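Local coordinates for L-cysteine S-thiosulfotransferase subunit SoxA (Paracoccus denitrificans, PDB 2C1D), which forms, with SoxX, a heme enzyme of sulfur oxidation that joins thiosulfate to a cysteine of the carrier protein SoxY and passes the electrons to cytochrome c, at residues A[62-65]-A[66-70]; A[113-116]-A[117-120]; A[135-138]-A[139-143]; A[200-203]-A[204-207]; A[236-239]-A[240-243]. All coordinates share one frame; numbering follows the deposited sequence.

Contact 1. Residues A[62-65]-A[66-70]; sequences VDRG and LDKWN
Arg64 and Lys68 sit one helical turn apart, and their side chains run alongside each other, pointing the same way. The touch is made by carbon on one side and the amine on the other: Arg64 CD lies 3.7 Å from Lys68 NZ. The lysine is extended beyond CG, while the arginine chain is bent. Two like charges come close, but they share an anion. Both form salt bridges to Asp136 on helix 132-143, and Lys68 NZ also bonds to Asn133. Asp63 and Asp67 make a second pair on another side of the helix. Their OD2 atoms are 4.2 Å apart, and a water lies within hydrogen-bonding distance of both, 3.1 Å from Asp63 OD2 and 3.0 Å from Asp67 OD2. It may ease the repulsion of the two carboxylates. Below the side chains the backbone bonds are regular, as from Trp69 N to Gly65 O at 2.9 Å. The absence of a side chain at Gly65 lets Asp136 pack against its CA. Trp69 turns its ring away from this turn toward Cys80 and His84. The arrangement is an i to i+4 alpha-helical one, in the helix 59-70 that flanks heme c #1 of the first cytochrome c domain.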
# COMPACT_ATOMS: atom_id res chain seq x y z
N VAL A 62 -22.51 -0.78 -5.12
CA VAL A 62 -22.86 -1.54 -6.33
C VAL A 62 -24.28 -1.17 -6.79
O VAL A 62 -24.47 -0.90 -7.96
CB VAL A 62 -22.79 -3.02 -6.09
CG1 VAL A 62 -23.37 -3.82 -7.27
CG2 VAL A 62 -21.34 -3.43 -5.78
N ASP A 63 -25.25 -1.15 -5.87
CA ASP A 63 -26.65 -0.83 -6.25
C ASP A 63 -26.81 0.62 -6.76
O ASP A 63 -27.54 0.88 -7.71
CB ASP A 63 -27.65 -1.13 -5.10
CG ASP A 63 -29.13 -1.14 -5.59
OD1 ASP A 63 -29.48 -2.01 -6.44
OD2 ASP A 63 -30.00 -0.32 -5.20
N ARG A 64 -26.12 1.55 -6.15
CA ARG A 64 -26.13 2.91 -6.60
C ARG A 64 -25.45 3.04 -7.98
O ARG A 64 -25.87 3.85 -8.81
CB ARG A 64 -25.39 3.74 -5.59
CG ARG A 64 -25.55 5.19 -5.75
CD ARG A 64 -24.29 5.90 -5.37
NE ARG A 64 -24.39 6.52 -4.09
CZ ARG A 64 -23.38 6.90 -3.33
NH1 ARG A 64 -22.10 6.74 -3.65
NH2 ARG A 64 -23.70 7.48 -2.19
N GLY A 65 -24.40 2.24 -8.20
CA GLY A 65 -23.78 2.14 -9.52
C GLY A 65 -24.81 1.69 -10.55
O GLY A 65 -24.81 2.17 -11.67
N LEU A 66 -25.68 0.77 -10.17
CA LEU A 66 -26.67 0.23 -11.09
C LEU A 66 -27.71 1.30 -11.42
O LEU A 66 -28.17 1.38 -12.56
CB LEU A 66 -27.32 -1.03 -10.50
CG LEU A 66 -28.49 -1.66 -11.28
CD1 LEU A 66 -28.05 -2.12 -12.67
CD2 LEU A 66 -29.07 -2.83 -10.50
N ASP A 67 -28.05 2.15 -10.45
CA ASP A 67 -28.92 3.30 -10.71
C ASP A 67 -28.29 4.25 -11.69
O ASP A 67 -28.95 4.71 -12.62
CB ASP A 67 -29.31 4.02 -9.40
CG ASP A 67 -30.19 3.16 -8.50
OD1 ASP A 67 -30.81 2.19 -8.99
OD2 ASP A 67 -30.30 3.34 -7.28
N LYS A 68 -27.00 4.51 -11.55
CA LYS A 68 -26.32 5.42 -12.44
C LYS A 68 -26.16 4.81 -13.84
O LYS A 68 -26.20 5.53 -14.83
CB LYS A 68 -24.97 5.86 -11.85
CG LYS A 68 -25.12 6.68 -10.55
CD LYS A 68 -23.82 6.86 -9.75
CE LYS A 68 -24.02 7.95 -8.66
NZ LYS A 68 -22.79 8.22 -7.84
N TRP A 69 -26.01 3.50 -13.92
CA TRP A 69 -25.92 2.78 -15.21
C TRP A 69 -27.22 2.95 -16.00
O TRP A 69 -27.20 3.11 -17.22
CB TRP A 69 -25.62 1.31 -14.95
CG TRP A 69 -25.70 0.38 -16.14
CD1 TRP A 69 -26.82 -0.27 -16.61
CD2 TRP A 69 -24.61 -0.09 -16.93
NE1 TRP A 69 -26.50 -1.06 -17.69
CE2 TRP A 69 -25.15 -0.98 -17.91
CE3 TRP A 69 -23.23 0.19 -16.95
CZ2 TRP A 69 -24.36 -1.58 -18.88
CZ3 TRP A 69 -22.44 -0.43 -17.92
CH2 TRP A 69 -23.00 -1.32 -18.86
N ASN A 70 -28.34 2.92 -15.28
CA ASN A 70 -29.67 3.07 -15.87
C ASN A 70 -30.16 4.51 -16.02
O ASN A 70 -31.19 4.74 -16.65
CB ASN A 70 -30.71 2.26 -15.08
CG ASN A 70 -30.52 0.77 -15.24
OD1 ASN A 70 -30.32 0.27 -16.36
ND2 ASN A 70 -30.56 0.05 -14.13
O HOH W 1 -32.32 1.52 -5.95

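Contact 2. Residues A[113-116]-A[117-120]; sequences YVNA and CVTE. With HEC (heme c), chain I.
Val114 and Val118 meet one turn apart on the alpha-helix 110-122, which brings the axial cysteine to heme c #1 in the first cytochrome c domain. The tight part is the heme side. Cys117 SG binds the heme iron at 2.2 Å, with His84 as the other axial ligand. With SG beside its own backbone N (chi1 -74°), the sulfur reaches over the porphyrin to the iron. Tyr113 lays one ring face on the propionate chain, whose CAA is 3.4 Å above the ring plane and offset toward its rim. The hydroxyl of Tyr113 bonds to Asp101 and Arg99. Val114 CG1 is 4.1 Å from Val118 CG2, and Val114 also packs on helix 132-143. The Asn115 side chain lies alongside that of Val118, and its OD1 takes a bond from the backbone N of Trp127.

The backbone is less even at Cys117. Its N makes two weak bonds, to Tyr113 O and Val114 O, and a wider pi-type turn follows at 117-120. The side toward solvent carries Ala116, Thr119 and Glu120. Glu120 is exposed, and its CB and CG lie near Ala116 O. Thr119 instead folds back on the helix: Asn115 O accepts from both Thr119 N at 3.0 Å and Thr119 OG1 at 2.8 Å.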
# COMPACT_ATOMS: atom_id res chain seq x y z
N TYR A 113 -11.91 3.39 -19.63
CA TYR A 113 -13.06 2.99 -20.46
C TYR A 113 -14.31 3.75 -20.05
O TYR A 113 -15.07 4.22 -20.90
CB TYR A 113 -13.34 1.49 -20.36
CG TYR A 113 -12.43 0.57 -21.15
CD1 TYR A 113 -11.87 -0.56 -20.55
CD2 TYR A 113 -12.16 0.80 -22.49
CE1 TYR A 113 -11.05 -1.41 -21.26
CE2 TYR A 113 -11.35 -0.05 -23.22
CZ TYR A 113 -10.79 -1.16 -22.60
OH TYR A 113 -10.00 -2.01 -23.32
N VAL A 114 -14.54 3.88 -18.75
CA VAL A 114 -15.75 4.55 -18.29
C VAL A 114 -15.71 5.99 -18.82
O VAL A 114 -16.65 6.44 -19.44
CB VAL A 114 -15.89 4.51 -16.75
CG1 VAL A 114 -17.05 5.33 -16.29
CG2 VAL A 114 -16.05 3.04 -16.26
N ASN A 115 -14.59 6.69 -18.65
CA ASN A 115 -14.54 8.08 -19.11
C ASN A 115 -14.56 8.27 -20.65
O ASN A 115 -14.98 9.34 -21.15
CB ASN A 115 -13.36 8.84 -18.49
CG ASN A 115 -13.76 9.58 -17.23
OD1 ASN A 115 -14.94 9.92 -17.05
ND2 ASN A 115 -12.79 9.80 -16.34
N ALA A 116 -14.12 7.28 -21.40
CA ALA A 116 -14.25 7.38 -22.85
C ALA A 116 -15.74 7.46 -23.23
O ALA A 116 -16.14 8.30 -24.06
CB ALA A 116 -13.54 6.23 -23.57
N CYS A 117 -16.57 6.65 -22.60
CA CYS A 117 -17.99 6.68 -22.91
C CYS A 117 -18.63 7.94 -22.36
O CYS A 117 -19.37 8.63 -23.07
CB CYS A 117 -18.69 5.40 -22.45
SG CYS A 117 -18.28 3.98 -23.54
N VAL A 118 -18.33 8.26 -21.11
CA VAL A 118 -18.84 9.49 -20.49
C VAL A 118 -18.61 10.73 -21.38
O VAL A 118 -19.54 11.51 -21.59
CB VAL A 118 -18.22 9.72 -19.09
CG1 VAL A 118 -18.65 11.05 -18.49
CG2 VAL A 118 -18.57 8.60 -18.16
N THR A 119 -17.40 10.92 -21.89
CA THR A 119 -17.06 12.14 -22.64
C THR A 119 -17.43 12.09 -24.13
O THR A 119 -18.08 13.00 -24.66
CB THR A 119 -15.56 12.50 -22.51
OG1 THR A 119 -14.74 11.42 -22.97
CG2 THR A 119 -15.18 12.72 -21.02
N GLU A 120 -17.03 11.03 -24.81
CA GLU A 120 -17.29 10.89 -26.25
C GLU A 120 -18.74 10.54 -26.59
O GLU A 120 -19.21 10.93 -27.64
CB GLU A 120 -16.38 9.84 -26.86
CG GLU A 120 -14.92 10.11 -26.59
CD GLU A 120 -13.99 9.30 -27.47
OE1 GLU A 120 -12.88 8.96 -26.98
OE2 GLU A 120 -14.35 9.02 -28.64
FE HEC I . -19.69 2.30 -23.25
CHA HEC I . -16.97 0.49 -24.51
CHB HEC I . -18.82 1.42 -20.14
CHC HEC I . -22.13 4.35 -22.10
CHD HEC I . -20.96 2.53 -26.43
NA HEC I . -18.19 1.15 -22.50
C1A HEC I . -17.19 0.48 -23.16
C2A HEC I . -16.37 -0.18 -22.19
C3A HEC I . -16.88 0.08 -20.99
C4A HEC I . -18.03 0.95 -21.15
CMA HEC I . -16.35 -0.40 -19.63
CAA HEC I . -15.14 -1.04 -22.54
CBA HEC I . -15.64 -2.33 -23.15
CGA HEC I . -14.54 -3.20 -23.75
O1A HEC I . -13.46 -2.70 -24.12
O2A HEC I . -14.82 -4.43 -23.83
NB HEC I . -20.38 2.77 -21.43
C1B HEC I . -19.80 2.37 -20.25
C2B HEC I . -20.41 3.14 -19.18
C3B HEC I . -21.34 3.95 -19.72
C4B HEC I . -21.33 3.73 -21.16
CMB HEC I . -20.09 2.97 -17.68
CAB HEC I . -22.25 4.97 -18.95
CBB HEC I . -21.51 5.83 -18.19
NC HEC I . -21.28 3.25 -24.14
C1C HEC I . -22.11 4.12 -23.47
C2C HEC I . -23.05 4.64 -24.45
C3C HEC I . -22.66 4.24 -25.68
C4C HEC I . -21.59 3.28 -25.48
CMC HEC I . -24.05 5.78 -24.12
CAC HEC I . -23.31 4.57 -27.06
CBC HEC I . -23.52 5.86 -27.41
ND HEC I . -19.05 1.60 -25.16
C1D HEC I . -19.74 1.90 -26.34
C2D HEC I . -18.96 1.44 -27.47
C3D HEC I . -17.70 0.82 -26.88
C4D HEC I . -17.85 0.96 -25.44
CMD HEC I . -19.28 1.55 -28.97
CAD HEC I . -16.52 0.19 -27.64
CBD HEC I . -16.81 -1.26 -27.86
CGD HEC I . -15.61 -1.98 -28.48
O1D HEC I . -15.83 -2.99 -29.21
O2D HEC I . -14.47 -1.54 -28.22

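Contact 3. Residues A[135-138]-A[139-143]; sequences KDML and SLISL
Met137 makes the apolar contacts of this turn, with Leu140 and Ile141. It lies alongside Leu140, both chains pointing the same way, and its SD is 4.1 Å from Leu140 CD2. Ile141 crosses it at a slant, with CD1 4.0 Å from Met137 CG. The bend of the methionine at chi2 (58°) sets the sulfur beside the leucine. Met137 belongs to the pocket of heme c #1, and Trp69 of helix 59-70 packs on both Met137 and Leu140. Leu138 and Ile141 face helix 110-122, where both touch Met110.

The hydrogen bonds are those of a regular helix with one addition. Lys135 O accepts from Ser139 N at 3.0 Å and from Ser139 OG at 2.8 Å. The two donors come from opposite faces of the carbonyl plane. With chi1 at -68° the OG lies beside the serine's own N, within reach of the same oxygen that this N-H uses. This gives the buried hydroxyl a partner within its own helix. Leu140 N to Asp136 O (3.0 Å) and Ser142 N to Leu138 O (2.8 Å) continue the pattern.

Polar side chains that leave the turn meet other parts of the chain. Asp136 faces helix 59-70, where it also touches Phe61. Ser142 OG bonds to Gly259 O, and Lys135 NZ to Met215 O. The whole is a buried alpha-helical turn of helix 132-143, packed between helices 59-70 and 110-122 beside heme c #1 in a cytochrome c fold.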
# COMPACT_ATOMS: atom_id res chain seq x y z
N LYS A 135 -16.37 5.48 -8.67
CA LYS A 135 -16.20 4.35 -7.74
C LYS A 135 -17.42 3.42 -7.76
O LYS A 135 -17.29 2.20 -7.78
CB LYS A 135 -15.91 4.85 -6.33
CG LYS A 135 -14.64 5.70 -6.28
CD LYS A 135 -14.16 6.03 -4.86
CE LYS A 135 -15.21 6.72 -3.99
NZ LYS A 135 -14.53 7.25 -2.73
N ASP A 136 -18.62 3.99 -7.82
CA ASP A 136 -19.81 3.16 -7.92
C ASP A 136 -19.83 2.39 -9.24
O ASP A 136 -20.24 1.23 -9.27
CB ASP A 136 -21.12 3.96 -7.86
CG ASP A 136 -21.28 4.79 -6.58
OD1 ASP A 136 -20.60 4.59 -5.54
OD2 ASP A 136 -22.08 5.76 -6.60
N MET A 137 -19.47 3.05 -10.34
CA MET A 137 -19.51 2.39 -11.64
C MET A 137 -18.49 1.25 -11.70
O MET A 137 -18.80 0.16 -12.16
CB MET A 137 -19.30 3.37 -12.79
CG MET A 137 -19.77 2.80 -14.14
SD MET A 137 -21.50 2.32 -14.18
CE MET A 137 -22.25 3.98 -14.12
N LEU A 138 -17.27 1.50 -11.20
CA LEU A 138 -16.25 0.43 -11.15
C LEU A 138 -16.71 -0.72 -10.28
O LEU A 138 -16.40 -1.87 -10.57
CB LEU A 138 -14.94 0.92 -10.58
CG LEU A 138 -14.13 2.00 -11.30
CD1 LEU A 138 -12.65 1.86 -11.02
CD2 LEU A 138 -14.40 2.08 -12.77
N SER A 139 -17.42 -0.41 -9.21
CA SER A 139 -17.96 -1.43 -8.30
C SER A 139 -18.92 -2.34 -9.05
O SER A 139 -18.78 -3.57 -9.03
CB SER A 139 -18.66 -0.76 -7.10
OG SER A 139 -17.69 -0.10 -6.27
N LEU A 140 -19.88 -1.72 -9.75
CA LEU A 140 -20.84 -2.46 -10.58
C LEU A 140 -20.16 -3.31 -11.64
O LEU A 140 -20.47 -4.50 -11.79
CB LEU A 140 -21.82 -1.49 -11.27
CG LEU A 140 -22.88 -2.10 -12.19
CD1 LEU A 140 -23.85 -2.98 -11.42
CD2 LEU A 140 -23.61 -0.99 -12.99
N ILE A 141 -19.19 -2.73 -12.35
CA ILE A 141 -18.51 -3.48 -13.41
C ILE A 141 -17.71 -4.63 -12.82
O ILE A 141 -17.71 -5.75 -13.35
CB ILE A 141 -17.64 -2.53 -14.29
CG1 ILE A 141 -18.55 -1.63 -15.11
CG2 ILE A 141 -16.69 -3.35 -15.19
CD1 ILE A 141 -17.87 -0.39 -15.69
N SER A 142 -17.04 -4.37 -11.70
CA SER A 142 -16.17 -5.38 -11.09
C SER A 142 -16.99 -6.59 -10.68
O SER A 142 -16.56 -7.74 -10.86
CB SER A 142 -15.39 -4.82 -9.89
OG SER A 142 -14.57 -5.83 -9.30
N LEU A 143 -18.21 -6.36 -10.21
CA LEU A 143 -19.10 -7.46 -9.84
C LEU A 143 -19.44 -8.42 -10.99
O LEU A 143 -19.77 -9.57 -10.76
CB LEU A 143 -20.42 -6.92 -9.28
CG LEU A 143 -21.34 -7.93 -8.55
CD1 LEU A 143 -20.67 -8.75 -7.47
CD2 LEU A 143 -22.54 -7.25 -7.93

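Contact 4. Residues A[200-203]-A[204-207]; sequences GQIN and GFPT. With HEC (heme c), chain J.
A type I beta turn from Ile202 to Phe205 shapes this buried loop at the edge of the pocket of heme c #2. Phe205 N bonds to Ile202 O at 3.2 Å. The bond is nearly straight at the hydrogen (169°), but the donor stands well above the carbonyl plane, 63° out of it. The two side chains at the ends of the turn cross at about a right angle, with Ile202 CB 3.9 Å from Phe205 CD1. Ile202 CG2, beside the residue's own backbone N, turns to the heme and comes 3.4 Å from its methyl CMA. The rest of the isoleucine packs on helices 218-223 and 239-251.

The Phe205 ring turns an edge to the heme propionate: its carbon CAA lies in the ring plane. Gln201 O is also at the ring edge. Over the centre of one face stands Thr207 OG1, 3.3 Å above the plane, and Arg221, a probable substrate-binding residue, touches the ring too. In this second cytochrome c domain the loop thus lines the heme beside its propionate.

Two waters fasten the turn. One donates to Gln201 O at 2.7 Å and accepts from Gly204 N at 3.0 Å. The other lies between Asn203 O and Phe205 O, close enough to bond to either. Gly200 has a positive phi (58°), which suits glycine, and its O lies 3.6 Å from the heme methyl CMA. A cis peptide bond follows Phe205, and Pro206 beyond it packs against helix 132-143. Arg94 bonds to Phe205 O.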
# COMPACT_ATOMS: atom_id res chain seq x y z
N GLY A 200 -0.45 -7.02 -0.57
CA GLY A 200 -0.84 -5.82 -1.28
C GLY A 200 -1.41 -6.13 -2.64
O GLY A 200 -1.03 -5.50 -3.63
N GLN A 201 -2.32 -7.10 -2.69
CA GLN A 201 -2.98 -7.49 -3.92
C GLN A 201 -4.18 -6.57 -4.18
O GLN A 201 -4.75 -6.01 -3.24
CB GLN A 201 -3.41 -8.96 -3.86
CG GLN A 201 -2.29 -10.00 -3.49
CD GLN A 201 -1.41 -10.41 -4.66
OE1 GLN A 201 -1.42 -9.74 -5.69
NE2 GLN A 201 -0.63 -11.51 -4.50
N ILE A 202 -4.56 -6.46 -5.44
CA ILE A 202 -5.71 -5.65 -5.87
C ILE A 202 -6.81 -6.48 -6.52
O ILE A 202 -7.73 -5.91 -7.10
CB ILE A 202 -5.29 -4.45 -6.80
CG1 ILE A 202 -4.69 -4.91 -8.12
CG2 ILE A 202 -4.31 -3.54 -6.09
CD1 ILE A 202 -4.47 -3.76 -9.09
N ASN A 203 -6.77 -7.80 -6.37
CA ASN A 203 -7.85 -8.64 -6.89
C ASN A 203 -9.21 -8.37 -6.23
O ASN A 203 -10.24 -8.78 -6.76
CB ASN A 203 -7.53 -10.13 -6.75
CG ASN A 203 -7.61 -10.61 -5.32
OD1 ASN A 203 -8.45 -11.48 -4.96
ND2 ASN A 203 -6.76 -10.06 -4.49
N GLY A 204 -9.19 -7.71 -5.09
CA GLY A 204 -10.39 -7.40 -4.32
C GLY A 204 -10.97 -6.00 -4.56
O GLY A 204 -12.03 -5.69 -4.01
N PHE A 205 -10.30 -5.17 -5.35
CA PHE A 205 -10.77 -3.79 -5.59
C PHE A 205 -11.86 -3.77 -6.66
O PHE A 205 -11.91 -4.67 -7.51
CB PHE A 205 -9.60 -2.88 -5.98
CG PHE A 205 -8.79 -2.40 -4.80
CD1 PHE A 205 -7.87 -3.23 -4.20
CD2 PHE A 205 -8.93 -1.12 -4.31
CE1 PHE A 205 -7.13 -2.82 -3.10
CE2 PHE A 205 -8.20 -0.69 -3.21
CZ PHE A 205 -7.28 -1.57 -2.61
N PRO A 206 -12.76 -2.79 -6.65
CA PRO A 206 -12.86 -1.75 -5.62
C PRO A 206 -13.28 -2.29 -4.24
O PRO A 206 -14.00 -3.29 -4.13
CB PRO A 206 -13.96 -0.80 -6.18
CG PRO A 206 -14.22 -1.21 -7.59
CD PRO A 206 -13.78 -2.64 -7.71
N THR A 207 -12.84 -1.58 -3.21
CA THR A 207 -12.81 -2.05 -1.83
C THR A 207 -13.51 -1.10 -0.88
O THR A 207 -13.31 0.11 -0.95
CB THR A 207 -11.36 -2.19 -1.41
OG1 THR A 207 -10.77 -3.25 -2.18
CG2 THR A 207 -11.23 -2.60 0.04
FE HEC J . 0.65 -0.97 0.82
CHA HEC J . -2.39 -2.03 1.96
CHB HEC J . -0.43 -1.61 -2.41
CHC HEC J . 3.58 0.21 -0.38
CHD HEC J . 1.88 -0.82 3.98
NA HEC J . -1.11 -1.70 -0.06
C1A HEC J . -2.23 -2.07 0.61
C2A HEC J . -3.20 -2.54 -0.35
C3A HEC J . -2.64 -2.41 -1.57
C4A HEC J . -1.31 -1.89 -1.40
CMA HEC J . -3.26 -2.74 -2.93
CAA HEC J . -4.62 -3.07 -0.03
CBA HEC J . -4.58 -4.61 -0.06
CGA HEC J . -5.97 -5.20 0.17
O1A HEC J . -6.08 -6.44 0.17
O2A HEC J . -6.97 -4.43 0.38
NB HEC J . 1.41 -0.74 -1.00
C1B HEC J . 0.80 -1.01 -2.22
C2B HEC J . 1.64 -0.52 -3.26
C3B HEC J . 2.75 -0.03 -2.71
C4B HEC J . 2.61 -0.14 -1.29
CMB HEC J . 1.33 -0.65 -4.76
CAB HEC J . 3.94 0.60 -3.47
CBB HEC J . 3.54 1.70 -4.18
NC HEC J . 2.43 -0.41 1.66
C1C HEC J . 3.53 0.02 0.98
C2C HEC J . 4.57 0.36 1.93
C3C HEC J . 4.11 0.07 3.16
C4C HEC J . 2.75 -0.43 2.98
CMC HEC J . 5.94 0.91 1.47
CAC HEC J . 4.74 0.17 4.59
CBC HEC J . 5.49 1.19 5.02
ND HEC J . -0.11 -1.34 2.64
C1D HEC J . 0.58 -1.20 3.84
C2D HEC J . -0.29 -1.52 4.95
C3D HEC J . -1.61 -1.88 4.31
C4D HEC J . -1.41 -1.74 2.89
CMD HEC J . 0.02 -1.51 6.46
CAD HEC J . -2.91 -2.36 5.02
CBD HEC J . -2.72 -3.84 5.40
CGD HEC J . -2.73 -4.76 4.20
O1D HEC J . -1.67 -5.09 3.62
O2D HEC J . -3.80 -5.21 3.78
O HOH W 2 -7.39 -6.38 -3.14
O HOH W 3 -12.59 -7.45 -7.20

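Contact 5. Residues A[236-239]-A[240-243]; sequences AGSD and DFKA. With ZN (zinc ion), chain K.
Asp240, joined directly to Asp239, binds the zinc ion, its OD1 1.8 Å from the metal. Asp240 OD2 is farther from the zinc, at 2.6 Å. His164 NE2 binds the same zinc. The carboxylate is presented from the first turn of helix 239-251, and the residues around it set that turn.

Ser238 is the N-cap. Its OG accepts from Phe241 N in a weak capping bond of 3.4 Å. The hydroxyl sits between its own backbone N and carbonyl carbon (chi1 66°), from where it reaches the start of the helix. It also bonds to Lys235 O. Ser238 O takes the N-H of Lys242 at 2.8 Å, nearly along the C=O axis. Asp239 O accepts from Ala243 N.

Asp239 and Lys242 stand near each other but form no salt bridge. Asp239 OD1 and Lys242 NZ are 4.5 Å apart. A water links them, donating to Asp239 OD1 at 2.6 Å and accepting from Lys242 NZ at 2.8 Å. The extended lysine passes over the loop, its CE 3.3 Å from Gly237 O, and ends in a salt bridge with Asp112 of helix 110-122. Positive phi at Gly237 (83°) turns the chain into the cap. On the buried side, Ala236 and Phe241 pack on Gln219 and Val223, so the start of helix 239-251 rests against helix 218-223.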
# COMPACT_ATOMS: atom_id res chain seq x y z
N ALA A 236 -3.52 9.89 -9.23
CA ALA A 236 -4.45 8.84 -9.57
C ALA A 236 -4.79 8.93 -11.07
O ALA A 236 -5.17 9.99 -11.57
CB ALA A 236 -5.69 8.96 -8.73
N GLY A 237 -4.64 7.81 -11.77
CA GLY A 237 -4.87 7.72 -13.20
C GLY A 237 -3.69 8.18 -14.06
O GLY A 237 -3.76 8.16 -15.29
N SER A 238 -2.60 8.57 -13.44
CA SER A 238 -1.36 8.89 -14.17
C SER A 238 -0.80 7.67 -14.89
O SER A 238 -1.02 6.53 -14.46
CB SER A 238 -0.29 9.47 -13.23
OG SER A 238 0.15 8.51 -12.28
N ASP A 239 -0.08 7.91 -15.99
CA ASP A 239 0.53 6.85 -16.78
C ASP A 239 1.32 5.87 -15.91
O ASP A 239 1.21 4.66 -16.06
CB ASP A 239 1.44 7.44 -17.88
CG ASP A 239 0.66 8.29 -18.88
OD1 ASP A 239 -0.60 8.21 -18.85
OD2 ASP A 239 1.19 9.10 -19.71
N ASP A 240 2.10 6.41 -14.99
CA ASP A 240 2.93 5.56 -14.13
C ASP A 240 2.06 4.68 -13.18
O ASP A 240 2.38 3.52 -12.93
CB ASP A 240 3.92 6.41 -13.33
CG ASP A 240 5.31 6.57 -14.02
OD1 ASP A 240 5.54 6.76 -15.26
OD2 ASP A 240 6.33 6.66 -13.41
N PHE A 241 0.95 5.23 -12.68
CA PHE A 241 0.05 4.45 -11.80
C PHE A 241 -0.84 3.49 -12.61
O PHE A 241 -1.32 2.49 -12.07
CB PHE A 241 -0.78 5.35 -10.88
CG PHE A 241 -0.15 5.65 -9.53
CD1 PHE A 241 -0.81 6.45 -8.63
CD2 PHE A 241 1.12 5.14 -9.15
CE1 PHE A 241 -0.28 6.74 -7.40
CE2 PHE A 241 1.66 5.44 -7.90
CZ PHE A 241 0.97 6.22 -7.03
N LYS A 242 -1.07 3.78 -13.89
CA LYS A 242 -1.74 2.83 -14.79
C LYS A 242 -0.83 1.64 -15.01
O LYS A 242 -1.26 0.48 -14.93
CB LYS A 242 -2.06 3.45 -16.14
CG LYS A 242 -3.13 4.48 -16.17
CD LYS A 242 -3.53 4.73 -17.60
CE LYS A 242 -4.20 6.07 -17.80
NZ LYS A 242 -4.53 6.17 -19.30
N ALA A 243 0.45 1.92 -15.24
CA ALA A 243 1.45 0.87 -15.34
C ALA A 243 1.60 0.05 -14.05
O ALA A 243 1.68 -1.17 -14.09
CB ALA A 243 2.81 1.43 -15.77
ZN ZN K . 7.22 6.70 -15.86
O HOH W 4 -2.22 7.09 -20.53

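Along the chain the five contacts follow one another in series. Contacts 1, 2 and 3 lie in the first cytochrome c domain, on helices 59-70, 110-122 and 132-143 around heme c #1. Contact 3 is the middle one: it touches contact 1, with centres 9 Å apart, and contact 2, with centres 15 Å apart. Contacts 4 and 5 belong to the second domain, their centres 16 Å apart and without touch. Contact 4 lines heme c #2, and contact 5 holds a zinc ligand. Contact 3 also meets contact 4, where Pro206 packs on helix 132-143. The two heme domains are therefore joined by direct packing between these contacts.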